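PDB 4GUN: superoxide dismutase from Candida albicans, which uses manganese to convert superoxide to hydrogen peroxide and dioxygen, probably protecting the cell from this radical. Local coordinates for residues A[13-18]-A[82-87]; A[42-47]-A[68-73]; A[135-140]-A[147-152]. The protein carries 2 engineered substitutions. One frame throughout, in Å; residues are numbered along the deposited sequence.

Interaction 1: residues A[13-18]-A[82-87]; sequences IDWALD and LFWKNL
Trp15 NE1 gives its hydrogen to Trp84 O at 3.1 Å, the strongest polar link between the loop 13-18 and the end of helix 60-85. The N-H...O angle is 158°, the acceptor lies at the indole edge only 11° out of the ring plane, and the donor sits in the carbonyl plane. Leu87 O also lies 3.1 Å from Trp15 NE1, oblique to the ring. The acceptor belongs to the final turn of the helix, where Asn86 is the first residue to leave helical geometry; the same Trp84 O also takes a weak bond from Leu87 N, so the indole N-H adds a second donor to this carbonyl at the helix end. Toward solvent, Lys85 NZ and Asp14 OD2 form a salt bridge at 3.3 Å, its hydrogen bond weak. The lysine reaches it through a bend at chi2 (-80°), which brings its end back to the loop although its CB starts away.

Around these bonds the side chains of Trp15 and Trp84 cross at about a right angle, Trp15 CZ2 lying 4.1 Å from Trp84 CE3. Leu87 CB packs beside the same Trp15 ring atom. Ile13 works on both tryptophans: its CD1 stands over one face of Trp84, 3.3 Å from Trp84 CD1, while its CG2 lies over the centre of one Trp15 face. Trp84 NE1 turns elsewhere, to His37 ND1, and its ring meets the manganese ligand His32 edge-to-face, its side chain about 6 Å from the metal.

The chemistry is consistent with a second-shell role: the N-terminal loop grips the backbone carbonyl and one face of an aromatic residue that itself lines the surroundings of the manganese site.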
ATOM      1  N   ILE A  13      18.223 -27.513   6.235  1.00 19.25           N
ATOM      2  CA  ILE A  13      17.059 -28.074   5.510  1.00 18.76           C
ATOM      3  C   ILE A  13      16.955 -29.591   5.728  1.00 21.32           C
ATOM      4  O   ILE A  13      17.903 -30.302   5.429  1.00 18.73           O
ATOM      5  CB  ILE A  13      17.096 -27.702   3.996  1.00 21.57           C
ATOM      6  CG1 ILE A  13      17.486 -26.220   3.745  1.00 22.68           C
ATOM      7  CG2 ILE A  13      15.810 -28.102   3.273  1.00 21.12           C
ATOM      8  CD1 ILE A  13      16.506 -25.137   4.223  1.00 26.12           C
ATOM      9  N   ASP A  14      15.785 -30.079   6.192  1.00 19.99           N
ATOM     10  CA  ASP A  14      15.513 -31.492   6.525  1.00 20.80           C
ATOM     11  C   ASP A  14      15.283 -32.434   5.318  1.00 24.14           C
ATOM     12  O   ASP A  14      14.765 -33.545   5.484  1.00 26.39           O
ATOM     13  CB  ASP A  14      14.345 -31.599   7.534  1.00 23.22           C
ATOM     14  CG  ASP A  14      14.349 -30.576   8.664  1.00 36.71           C
ATOM     15  OD1 ASP A  14      15.452 -30.282   9.207  1.00 38.79           O
ATOM     16  OD2 ASP A  14      13.250 -30.106   9.043  1.00 42.81           O
ATOM     17  N   TRP A  15      15.665 -31.997   4.119  1.00 16.62           N
ATOM     18  CA  TRP A  15      15.540 -32.793   2.901  1.00 15.03           C
ATOM     19  C   TRP A  15      16.613 -32.420   1.892  1.00 18.33           C
ATOM     20  O   TRP A  15      17.144 -31.308   1.937  1.00 17.09           O
ATOM     21  CB  TRP A  15      14.126 -32.711   2.283  1.00 13.02           C
ATOM     22  CG  TRP A  15      13.465 -31.369   2.372  1.00 13.77           C
ATOM     23  CD1 TRP A  15      12.556 -30.969   3.306  1.00 16.43           C
ATOM     24  CD2 TRP A  15      13.604 -30.272   1.452  1.00 13.56           C
ATOM     25  NE1 TRP A  15      12.140 -29.684   3.045  1.00 15.39           N
ATOM     26  CE2 TRP A  15      12.767 -29.230   1.913  1.00 16.91           C
ATOM     27  CE3 TRP A  15      14.385 -30.055   0.296  1.00 15.08           C
ATOM     28  CZ2 TRP A  15      12.697 -27.982   1.275  1.00 16.14           C
ATOM     29  CZ3 TRP A  15      14.292 -28.828  -0.355  1.00 16.54           C
ATOM     30  CH2 TRP A  15      13.457 -27.810   0.136  1.00 16.99           C
ATOM     31  N   ALA A  16      16.931 -33.358   0.986  1.00 15.68           N
ATOM     32  CA  ALA A  16      17.925 -33.160  -0.080  1.00 14.82           C
ATOM     33  C   ALA A  16      17.343 -32.207  -1.135  1.00 16.18           C
ATOM     34  O   ALA A  16      16.123 -32.159  -1.314  1.00 14.11           O
ATOM     35  CB  ALA A  16      18.283 -34.501  -0.704  1.00 15.54           C
ATOM     36  N   LEU A  17      18.203 -31.440  -1.832  1.00 12.46           N
ATOM     37  CA  LEU A  17      17.731 -30.458  -2.818  1.00 11.79           C
ATOM     38  C   LEU A  17      16.876 -31.036  -3.963  1.00 14.10           C
ATOM     39  O   LEU A  17      15.958 -30.372  -4.475  1.00 13.79           O
ATOM     40  CB  LEU A  17      18.915 -29.665  -3.373  1.00 11.55           C
ATOM     41  CG  LEU A  17      19.656 -28.776  -2.399  1.00 15.38           C
ATOM     42  CD1 LEU A  17      21.030 -28.408  -2.950  1.00 16.17           C
ATOM     43  CD2 LEU A  17      18.846 -27.508  -2.077  1.00 14.11           C
ATOM     44  N   ASP A  18      17.154 -32.275  -4.337  1.00  9.54           N
ATOM     45  CA  ASP A  18      16.438 -32.935  -5.428  1.00 10.53           C
ATOM     46  C   ASP A  18      15.252 -33.818  -4.953  1.00 13.85           C
ATOM     47  O   ASP A  18      14.587 -34.444  -5.773  1.00 14.20           O
ATOM     48  CB  ASP A  18      17.447 -33.770  -6.245  1.00 13.13           C
ATOM     49  CG  ASP A  18      18.037 -34.969  -5.503  1.00 25.28           C
ATOM     50  OD1 ASP A  18      18.710 -35.791  -6.155  1.00 27.17           O
ATOM     51  OD2 ASP A  18      17.857 -35.058  -4.260  1.00 28.56           O
ATOM     52  N   LEU A  82       9.516 -20.952   7.285  1.00  9.06           N
ATOM     53  CA  LEU A  82       8.209 -21.625   7.391  1.00  7.72           C
ATOM     54  C   LEU A  82       8.031 -22.531   6.176  1.00 11.17           C
ATOM     55  O   LEU A  82       7.576 -23.664   6.307  1.00  9.17           O
ATOM     56  CB  LEU A  82       7.041 -20.625   7.437  1.00  7.19           C
ATOM     57  CG  LEU A  82       6.848 -19.773   8.699  1.00 11.45           C
ATOM     58  CD1 LEU A  82       6.049 -18.512   8.379  1.00 10.79           C
ATOM     59  CD2 LEU A  82       6.159 -20.569   9.827  1.00 12.18           C
ATOM     60  N   PHE A  83       8.399 -22.024   4.995  1.00  8.15           N
ATOM     61  CA  PHE A  83       8.253 -22.749   3.729  1.00  6.37           C
ATOM     62  C   PHE A  83       9.024 -24.072   3.726  1.00 11.00           C
ATOM     63  O   PHE A  83       8.408 -25.120   3.515  1.00 11.27           O
ATOM     64  CB  PHE A  83       8.629 -21.848   2.548  1.00  5.71           C
ATOM     65  CG  PHE A  83       8.273 -22.337   1.164  1.00  5.43           C
ATOM     66  CD1 PHE A  83       6.958 -22.667   0.838  1.00  6.54           C
ATOM     67  CD2 PHE A  83       9.232 -22.374   0.156  1.00  5.13           C
ATOM     68  CE1 PHE A  83       6.622 -23.083  -0.460  1.00  6.83           C
ATOM     69  CE2 PHE A  83       8.890 -22.773  -1.145  1.00  6.99           C
ATOM     70  CZ  PHE A  83       7.600 -23.142  -1.438  1.00  5.25           C
ATOM     71  N   TRP A  84      10.331 -24.048   4.033  1.00  8.98           N
ATOM     72  CA  TRP A  84      11.137 -25.275   4.037  1.00  9.72           C
ATOM     73  C   TRP A  84      10.617 -26.327   5.030  1.00 14.16           C
ATOM     74  O   TRP A  84      10.680 -27.526   4.735  1.00 12.25           O
ATOM     75  CB  TRP A  84      12.637 -25.020   4.265  1.00  8.68           C
ATOM     76  CG  TRP A  84      13.245 -23.795   3.621  1.00  9.20           C
ATOM     77  CD1 TRP A  84      14.049 -22.880   4.231  1.00 11.62           C
ATOM     78  CD2 TRP A  84      13.159 -23.398   2.237  1.00  8.73           C
ATOM     79  NE1 TRP A  84      14.483 -21.946   3.320  1.00 10.61           N
ATOM     80  CE2 TRP A  84      13.911 -22.211   2.099  1.00 11.97           C
ATOM     81  CE3 TRP A  84      12.477 -23.903   1.112  1.00  9.65           C
ATOM     82  CZ2 TRP A  84      13.992 -21.511   0.891  1.00 10.57           C
ATOM     83  CZ3 TRP A  84      12.589 -23.229  -0.092  1.00 11.03           C
ATOM     84  CH2 TRP A  84      13.297 -22.020  -0.181  1.00 11.73           C
ATOM     85  N   LYS A  85      10.088 -25.858   6.187  1.00 11.55           N
ATOM     86  CA  LYS A  85       9.518 -26.704   7.234  1.00 10.72           C
ATOM     87  C   LYS A  85       8.191 -27.311   6.862  1.00 14.35           C
ATOM     88  O   LYS A  85       7.872 -28.382   7.387  1.00 14.31           O
ATOM     89  CB  LYS A  85       9.487 -25.999   8.601  1.00 12.79           C
ATOM     90  CG  LYS A  85      10.851 -25.908   9.291  1.00 20.37           C
ATOM     91  CD  LYS A  85      11.232 -27.201   9.984  1.00 32.30           C
ATOM     92  CE  LYS A  85      12.405 -27.062  10.922  1.00 47.81           C
ATOM     93  NZ  LYS A  85      12.589 -28.296  11.734  1.00 62.04           N
ATOM     94  N   ASN A  86       7.413 -26.669   5.950  1.00 10.82           N
ATOM     95  CA  ASN A  86       6.153 -27.264   5.482  1.00 10.51           C
ATOM     96  C   ASN A  86       6.247 -27.944   4.119  1.00 13.68           C
ATOM     97  O   ASN A  86       5.241 -28.165   3.448  1.00 13.01           O
ATOM     98  CB  ASN A  86       4.883 -26.397   5.692  1.00  5.52           C
ATOM     99  CG  ASN A  86       4.785 -25.112   4.913  1.00 15.15           C
ATOM    100  OD1 ASN A  86       4.513 -24.066   5.483  1.00  9.41           O
ATOM    101  ND2 ASN A  86       4.907 -25.164   3.588  1.00 11.96           N
ATOM    102  N   LEU A  87       7.476 -28.321   3.739  1.00  9.69           N
ATOM    103  CA  LEU A  87       7.748 -29.074   2.525  1.00  9.11           C
ATOM    104  C   LEU A  87       8.438 -30.351   2.962  1.00 12.83           C
ATOM    105  O   LEU A  87       9.222 -30.327   3.907  1.00 12.24           O
ATOM    106  CB  LEU A  87       8.653 -28.291   1.550  1.00  8.89           C
ATOM    107  CG  LEU A  87       8.019 -27.099   0.792  1.00 11.94           C
ATOM    108  CD1 LEU A  87       9.078 -26.319   0.044  1.00 11.08           C
ATOM    109  CD2 LEU A  87       6.918 -27.553  -0.179  1.00 11.77           C
TER

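Interaction 2: residues A[42-47]-A[68-73]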
ATOM      1  N   ASN A  42      21.387 -12.010   4.992  1.00 10.61           N
ATOM      2  CA  ASN A  42      22.368 -10.942   4.912  1.00 10.94           C
ATOM      3  C   ASN A  42      21.736  -9.559   5.044  1.00 14.17           C
ATOM      4  O   ASN A  42      22.256  -8.717   5.791  1.00 12.10           O
ATOM      5  CB  ASN A  42      23.192 -11.075   3.622  1.00 11.03           C
ATOM      6  CG  ASN A  42      24.131 -12.259   3.670  1.00 28.66           C
ATOM      7  OD1 ASN A  42      24.492 -12.741   4.753  1.00 19.32           O
ATOM      8  ND2 ASN A  42      24.580 -12.733   2.503  1.00 18.32           N
ATOM      9  N   GLY A  43      20.611  -9.364   4.342  1.00  9.69           N
ATOM     10  CA  GLY A  43      19.858  -8.127   4.336  1.00  8.62           C
ATOM     11  C   GLY A  43      19.355  -7.769   5.717  1.00 13.14           C
ATOM     12  O   GLY A  43      19.492  -6.620   6.136  1.00 12.14           O
ATOM     13  N   TYR A  44      18.833  -8.753   6.464  1.00 10.12           N
ATOM     14  CA  TYR A  44      18.382  -8.488   7.829  1.00 10.78           C
ATOM     15  C   TYR A  44      19.545  -8.120   8.740  1.00 13.55           C
ATOM     16  O   TYR A  44      19.452  -7.114   9.440  1.00 12.18           O
ATOM     17  CB  TYR A  44      17.534  -9.648   8.416  1.00 11.87           C
ATOM     18  CG  TYR A  44      17.087  -9.419   9.846  1.00 11.53           C
ATOM     19  CD1 TYR A  44      15.910  -8.731  10.129  1.00 12.51           C
ATOM     20  CD2 TYR A  44      17.827  -9.914  10.915  1.00 12.20           C
ATOM     21  CE1 TYR A  44      15.506  -8.497  11.446  1.00 11.22           C
ATOM     22  CE2 TYR A  44      17.444  -9.671  12.234  1.00 12.73           C
ATOM     23  CZ  TYR A  44      16.278  -8.970  12.496  1.00 18.29           C
ATOM     24  OH  TYR A  44      15.902  -8.762  13.798  1.00 17.41           O
ATOM     25  N   ASN A  45      20.637  -8.905   8.736  1.00 11.72           N
ATOM     26  CA  ASN A  45      21.768  -8.597   9.633  1.00 11.73           C
ATOM     27  C   ASN A  45      22.408  -7.220   9.360  1.00 16.34           C
ATOM     28  O   ASN A  45      22.797  -6.529  10.308  1.00 15.74           O
ATOM     29  CB  ASN A  45      22.786  -9.743   9.701  1.00 12.88           C
ATOM     30  CG  ASN A  45      22.228 -11.057  10.199  1.00 19.24           C
ATOM     31  OD1 ASN A  45      21.361 -11.115  11.076  1.00 13.60           O
ATOM     32  ND2 ASN A  45      22.705 -12.150   9.634  1.00 12.19           N
ATOM     33  N   ALA A  46      22.457  -6.802   8.079  1.00 14.30           N
ATOM     34  CA  ALA A  46      22.975  -5.490   7.683  1.00 14.63           C
ATOM     35  C   ALA A  46      22.000  -4.388   8.096  1.00 18.79           C
ATOM     36  O   ALA A  46      22.458  -3.370   8.615  1.00 19.08           O
ATOM     37  CB  ALA A  46      23.218  -5.435   6.178  1.00 15.50           C
ATOM     38  N   ALA A  47      20.670  -4.596   7.900  1.00 15.19           N
ATOM     39  CA  ALA A  47      19.615  -3.630   8.280  1.00 15.13           C
ATOM     40  C   ALA A  47      19.615  -3.377   9.768  1.00 17.69           C
ATOM     41  O   ALA A  47      19.425  -2.231  10.187  1.00 17.68           O
ATOM     42  CB  ALA A  47      18.238  -4.119   7.844  1.00 16.03           C
ATOM     43  N   GLN A  68      11.802  -0.305   6.367  1.00  9.60           N
ATOM     44  CA  GLN A  68      11.361  -1.061   5.183  1.00  9.82           C
ATOM     45  C   GLN A  68      12.253  -2.285   4.932  1.00 11.94           C
ATOM     46  O   GLN A  68      11.736  -3.346   4.605  1.00 12.18           O
ATOM     47  CB  GLN A  68      11.295  -0.158   3.928  1.00 11.34           C
ATOM     48  CG  GLN A  68      10.585  -0.776   2.692  1.00 19.68           C
ATOM     49  CD  GLN A  68       9.299  -1.535   2.970  1.00 28.64           C
ATOM     50  OE1 GLN A  68       8.400  -1.078   3.693  1.00 16.48           O
ATOM     51  NE2 GLN A  68       9.170  -2.708   2.365  1.00 20.29           N
ATOM     52  N   ASN A  69      13.575  -2.144   5.138  1.00  8.39           N
ATOM     53  CA  ASN A  69      14.539  -3.233   4.937  1.00  8.21           C
ATOM     54  C   ASN A  69      14.448  -4.273   6.025  1.00 11.88           C
ATOM     55  O   ASN A  69      14.697  -5.451   5.766  1.00 10.90           O
ATOM     56  CB  ASN A  69      15.957  -2.685   4.777  1.00 11.28           C
ATOM     57  CG  ASN A  69      16.082  -1.746   3.609  1.00 29.73           C
ATOM     58  OD1 ASN A  69      15.369  -1.874   2.607  1.00 18.68           O
ATOM     59  ND2 ASN A  69      16.930  -0.738   3.749  1.00 22.83           N
ATOM     60  N   ILE A  70      14.021  -3.851   7.233  1.00  9.67           N
ATOM     61  CA  ILE A  70      13.808  -4.740   8.361  1.00 10.81           C
ATOM     62  C   ILE A  70      12.607  -5.640   8.067  1.00 14.25           C
ATOM     63  O   ILE A  70      12.724  -6.861   8.149  1.00 14.35           O
ATOM     64  CB  ILE A  70      13.681  -3.939   9.687  1.00 13.86           C
ATOM     65  CG1 ILE A  70      15.058  -3.321  10.072  1.00 15.02           C
ATOM     66  CG2 ILE A  70      13.135  -4.838  10.811  1.00 12.56           C
ATOM     67  CD1 ILE A  70      14.956  -2.203  11.145  1.00 23.06           C
ATOM     68  N   LYS A  71      11.471  -5.027   7.700  1.00 12.54           N
ATOM     69  CA  LYS A  71      10.223  -5.690   7.306  1.00 12.35           C
ATOM     70  C   LYS A  71      10.484  -6.710   6.190  1.00 14.02           C
ATOM     71  O   LYS A  71      10.081  -7.863   6.314  1.00 12.19           O
ATOM     72  CB  LYS A  71       9.184  -4.642   6.836  1.00 14.89           C
ATOM     73  CG  LYS A  71       7.771  -5.204   6.613  1.00 26.83           C
ATOM     74  CD  LYS A  71       6.792  -4.189   5.983  1.00 36.14           C
ATOM     75  CE  LYS A  71       6.936  -4.085   4.470  1.00 50.14           C
ATOM     76  NZ  LYS A  71       5.755  -3.458   3.795  1.00 46.23           N
ATOM     77  N   PHE A  72      11.193  -6.282   5.131  1.00 11.96           N
ATOM     78  CA  PHE A  72      11.469  -7.088   3.943  1.00 11.20           C
ATOM     79  C   PHE A  72      12.367  -8.280   4.185  1.00 13.28           C
ATOM     80  O   PHE A  72      11.986  -9.406   3.861  1.00 12.63           O
ATOM     81  CB  PHE A  72      12.018  -6.204   2.800  1.00 12.48           C
ATOM     82  CG  PHE A  72      12.203  -6.914   1.480  1.00 12.77           C
ATOM     83  CD1 PHE A  72      11.106  -7.263   0.700  1.00 13.67           C
ATOM     84  CD2 PHE A  72      13.479  -7.208   1.002  1.00 15.15           C
ATOM     85  CE1 PHE A  72      11.275  -7.905  -0.528  1.00 14.56           C
ATOM     86  CE2 PHE A  72      13.653  -7.834  -0.241  1.00 17.57           C
ATOM     87  CZ  PHE A  72      12.550  -8.168  -1.003  1.00 15.14           C
ATOM     88  N   HIS A  73      13.565  -8.041   4.712  1.00  9.03           N
ATOM     89  CA  HIS A  73      14.511  -9.136   4.921  1.00  8.12           C
ATOM     90  C   HIS A  73      14.135  -9.998   6.117  1.00 10.62           C
ATOM     91  O   HIS A  73      14.325 -11.207   6.072  1.00 10.46           O
ATOM     92  CB  HIS A  73      15.962  -8.641   4.943  1.00  8.13           C
ATOM     93  CG  HIS A  73      16.396  -7.922   3.703  1.00 10.90           C
ATOM     94  ND1 HIS A  73      16.675  -8.605   2.518  1.00 12.30           N
ATOM     95  CD2 HIS A  73      16.650  -6.605   3.514  1.00 11.34           C
ATOM     96  CE1 HIS A  73      17.057  -7.682   1.655  1.00 10.86           C
ATOM     97  NE2 HIS A  73      17.061  -6.465   2.211  1.00 11.08           N
TER
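His73 carries CG opposite its carbonyl carbon (chi1 -58°), a setting that lays the imidazole against the backbone of Gly43, while Tyr44 holds CG anti to N and sends its ring along the flank of helix 60-85. Gly43 CA then stands over the His73 ring, 3.5 Å from the centroid and 11° off the normal, a CH-pi contact. Phe72 CD2 covers the opposite face, so the imidazole is sandwiched. His73 CB also presses on the Tyr44 backbone, 3.3 Å from Tyr44 N, and lies 3.9 Å from Tyr44 CB.

One turn further along, Ala47 CB fits between Ile70 CG1, at 4.0 Å, and Asn69 CB. Ile70 O comes to the edge of the Tyr44 ring, 4.2 Å from Tyr44 CD1. With only Gly43 and Ala47 at these points of helix 26-56, the segments approach to 8.5 Å between axes at 150°, as an antiparallel pair of the alpha-hairpin domain. Leu60 and Val63 of a second subunit pack on Tyr44 and Ile70 respectively.

The chemistry is that of close apolar and CH-pi packing: the two helices are held by shape across this contact, and the histidine contributes its ring face rather than a nitrogen.

Interaction 3: residues A[135-140]-A[147-152]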
ATOM      1  N   ALA A 135       0.628 -17.135   0.130  1.00  8.19           N
ATOM      2  CA  ALA A 135      -0.670 -17.527   0.691  1.00  7.59           C
ATOM      3  C   ALA A 135      -0.387 -18.296   1.973  1.00 10.71           C
ATOM      4  O   ALA A 135       0.601 -19.037   2.053  1.00 11.25           O
ATOM      5  CB  ALA A 135      -1.476 -18.387  -0.261  1.00  8.26           C
ATOM      6  N   PHE A 136      -1.215 -18.075   2.999  1.00  7.35           N
ATOM      7  CA  PHE A 136      -1.052 -18.773   4.259  1.00  7.88           C
ATOM      8  C   PHE A 136      -2.388 -19.327   4.727  1.00  9.31           C
ATOM      9  O   PHE A 136      -3.405 -18.647   4.644  1.00  5.38           O
ATOM     10  CB  PHE A 136      -0.506 -17.845   5.375  1.00  9.66           C
ATOM     11  CG  PHE A 136       0.828 -17.175   5.168  1.00 10.16           C
ATOM     12  CD1 PHE A 136       1.982 -17.702   5.731  1.00 12.37           C
ATOM     13  CD2 PHE A 136       0.915 -15.958   4.502  1.00 12.50           C
ATOM     14  CE1 PHE A 136       3.212 -17.059   5.572  1.00 12.62           C
ATOM     15  CE2 PHE A 136       2.146 -15.314   4.346  1.00 14.29           C
ATOM     16  CZ  PHE A 136       3.281 -15.867   4.883  1.00 12.32           C
ATOM     17  N   ILE A 137      -2.349 -20.533   5.288  1.00  6.98           N
ATOM     18  CA  ILE A 137      -3.445 -21.125   6.036  1.00  6.68           C
ATOM     19  C   ILE A 137      -3.082 -20.651   7.446  1.00  9.51           C
ATOM     20  O   ILE A 137      -1.944 -20.875   7.884  1.00  6.27           O
ATOM     21  CB  ILE A 137      -3.497 -22.676   5.928  1.00  9.48           C
ATOM     22  CG1 ILE A 137      -3.967 -23.083   4.506  1.00  9.66           C
ATOM     23  CG2 ILE A 137      -4.467 -23.221   6.990  1.00 10.66           C
ATOM     24  CD1 ILE A 137      -3.732 -24.550   4.110  1.00 15.52           C
ATOM     25  N   VAL A 138      -3.998 -19.912   8.111  1.00  8.22           N
ATOM     26  CA  VAL A 138      -3.698 -19.323   9.428  1.00  8.95           C
ATOM     27  C   VAL A 138      -4.692 -19.773  10.482  1.00 13.03           C
ATOM     28  O   VAL A 138      -5.835 -20.039  10.147  1.00 11.35           O
ATOM     29  CB  VAL A 138      -3.605 -17.752   9.408  1.00 13.29           C
ATOM     30  CG1 VAL A 138      -2.613 -17.243   8.368  1.00 12.76           C
ATOM     31  CG2 VAL A 138      -4.964 -17.089   9.213  1.00 13.39           C
ATOM     32  N   LYS A 139      -4.264 -19.800  11.758  1.00 10.52           N
ATOM     33  CA  LYS A 139      -5.154 -20.090  12.894  1.00  9.59           C
ATOM     34  C   LYS A 139      -5.303 -18.788  13.679  1.00 12.32           C
ATOM     35  O   LYS A 139      -4.310 -18.133  13.990  1.00 11.13           O
ATOM     36  CB  LYS A 139      -4.579 -21.208  13.785  1.00 11.38           C
ATOM     37  CG  LYS A 139      -5.267 -21.373  15.152  1.00 11.65           C
ATOM     38  CD  LYS A 139      -4.408 -22.221  16.080  1.00  8.73           C
ATOM     39  CE  LYS A 139      -5.174 -22.713  17.297  1.00 11.97           C
ATOM     40  NZ  LYS A 139      -4.248 -23.351  18.298  1.00 16.89           N
ATOM     41  N   ASN A 140      -6.540 -18.437  14.038  1.00 10.09           N
ATOM     42  CA  ASN A 140      -6.784 -17.227  14.823  1.00  9.56           C
ATOM     43  C   ASN A 140      -7.040 -17.658  16.259  1.00 10.49           C
ATOM     44  O   ASN A 140      -7.986 -18.378  16.527  1.00  8.12           O
ATOM     45  CB  ASN A 140      -7.953 -16.423  14.225  1.00 11.94           C
ATOM     46  CG  ASN A 140      -8.178 -15.045  14.806  1.00 24.31           C
ATOM     47  OD1 ASN A 140      -7.938 -14.780  15.971  1.00 15.32           O
ATOM     48  ND2 ASN A 140      -8.653 -14.128  13.989  1.00 22.21           N
ATOM     49  N   LEU A 147      -9.642 -21.251  11.373  1.00 10.41           N
ATOM     50  CA  LEU A 147      -8.735 -21.237  10.252  1.00  9.98           C
ATOM     51  C   LEU A 147      -9.253 -20.256   9.211  1.00 14.43           C
ATOM     52  O   LEU A 147     -10.459 -20.007   9.119  1.00 13.32           O
ATOM     53  CB  LEU A 147      -8.665 -22.642   9.626  1.00  9.66           C
ATOM     54  CG  LEU A 147      -8.050 -23.763  10.474  1.00 14.45           C
ATOM     55  CD1 LEU A 147      -8.328 -25.106   9.839  1.00 13.05           C
ATOM     56  CD2 LEU A 147      -6.526 -23.545  10.700  1.00 18.34           C
ATOM     57  N   ASP A 148      -8.325 -19.707   8.415  1.00  9.58           N
ATOM     58  CA  ASP A 148      -8.644 -18.819   7.308  1.00  8.88           C
ATOM     59  C   ASP A 148      -7.491 -18.888   6.327  1.00 11.65           C
ATOM     60  O   ASP A 148      -6.403 -19.322   6.702  1.00 11.33           O
ATOM     61  CB  ASP A 148      -8.885 -17.377   7.781  1.00  9.82           C
ATOM     62  CG  ASP A 148      -9.564 -16.432   6.777  1.00 22.69           C
ATOM     63  OD1 ASP A 148     -10.334 -16.930   5.891  1.00 19.91           O
ATOM     64  OD2 ASP A 148      -9.362 -15.206   6.896  1.00 31.63           O
ATOM     65  N   VAL A 149      -7.740 -18.530   5.068  1.00  7.96           N
ATOM     66  CA  VAL A 149      -6.688 -18.486   4.049  1.00  8.22           C
ATOM     67  C   VAL A 149      -6.487 -16.997   3.755  1.00 12.97           C
ATOM     68  O   VAL A 149      -7.468 -16.305   3.458  1.00 12.58           O
ATOM     69  CB  VAL A 149      -6.986 -19.311   2.753  1.00 11.93           C
ATOM     70  CG1 VAL A 149      -5.750 -19.357   1.846  1.00 11.37           C
ATOM     71  CG2 VAL A 149      -7.444 -20.737   3.086  1.00 11.47           C
ATOM     72  N   VAL A 150      -5.238 -16.504   3.890  1.00  9.79           N
ATOM     73  CA  VAL A 150      -4.867 -15.089   3.667  1.00  9.81           C
ATOM     74  C   VAL A 150      -3.678 -14.987   2.680  1.00 10.51           C
ATOM     75  O   VAL A 150      -2.940 -15.947   2.506  1.00  8.27           O
ATOM     76  CB  VAL A 150      -4.580 -14.356   5.026  1.00 15.60           C
ATOM     77  CG1 VAL A 150      -3.363 -14.924   5.722  1.00 15.65           C
ATOM     78  CG2 VAL A 150      -4.418 -12.845   4.857  1.00 16.19           C
ATOM     79  N   THR A 151      -3.519 -13.838   2.030  1.00  7.78           N
ATOM     80  CA  THR A 151      -2.365 -13.603   1.159  1.00  8.33           C
ATOM     81  C   THR A 151      -1.599 -12.388   1.661  1.00 12.11           C
ATOM     82  O   THR A 151      -2.186 -11.494   2.270  1.00 11.41           O
ATOM     83  CB  THR A 151      -2.749 -13.404  -0.316  1.00 10.50           C
ATOM     84  OG1 THR A 151      -3.560 -12.238  -0.421  1.00 11.11           O
ATOM     85  CG2 THR A 151      -3.400 -14.629  -0.938  1.00 10.33           C
ATOM     86  N   THR A 152      -0.293 -12.351   1.389  1.00  7.66           N
ATOM     87  CA  THR A 152       0.535 -11.203   1.725  1.00  6.77           C
ATOM     88  C   THR A 152       1.287 -10.832   0.461  1.00 12.26           C
ATOM     89  O   THR A 152       1.480 -11.694  -0.403  1.00  9.98           O
ATOM     90  CB  THR A 152       1.462 -11.467   2.924  1.00 12.83           C
ATOM     91  OG1 THR A 152       2.574 -12.267   2.527  1.00 10.39           O
ATOM     92  CG2 THR A 152       0.732 -12.050   4.155  1.00 11.19           C
TER
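Phe136 turns the edge of its ring toward Thr152: OG1 lies in the ring plane, 3.6 Å from Phe136 CE2, while Thr152 CG2 approaches the same carbon obliquely and the two side chains cross at about a right angle. Thr152 OG1 has its hydrogen bond with Asp156 O. The setting is a beta hairpin of strands 133-140 and 146-153, part of the antiparallel sheet in the C-terminal domain, with strand 163-170 on the other flank of 133-140.

Two hydrogen-bonded pairs, Phe136 with Val150 and Val138 with Asp148, supply four backbone bonds. The shortest are Phe136 N to Val150 O and Val138 N to Asp148 O, each 2.8 Å; Asp148 N to Val138 O, at 3.1 Å, is more bent, with 144° at the hydrogen. Phe136, Val138 and Val150 share one sheet face and pack on Ile158. Ala135, Ile137 and Val149 point to the other, against helix 115-127; Leu147, on the same face, meets helix 103-112. At the sheet's outer strand, Leu147 O accepts a hydrogen bond from Asn143 ND2 of a fourth subunit.

Val150 places CG1 between its backbone N and carbonyl carbon (chi1 65°), and this methyl meets Val138 CG1 at 3.6 Å.

From the N terminus, the chain first passes through 13-18, whose partner 82-87 comes only after both long helices, so interaction 1 closes a large, mainly helical loop. Interaction 2 lies within that loop, pairing helix 26-56 with helix 60-85 nearer the hairpin turn; both contacts use helix 60-85, yet their nearest atoms stay about 11 Å apart. Interaction 3 follows in series and closes a short hairpin in the C-terminal domain. None of the three cross. Interactions 1 and 3 meet where Leu82 CD1 packs on Phe136 CE1 at 4.2 Å, joining the alpha-hairpin domain to the sheet, in a fold whose manganese ligands come from both domains.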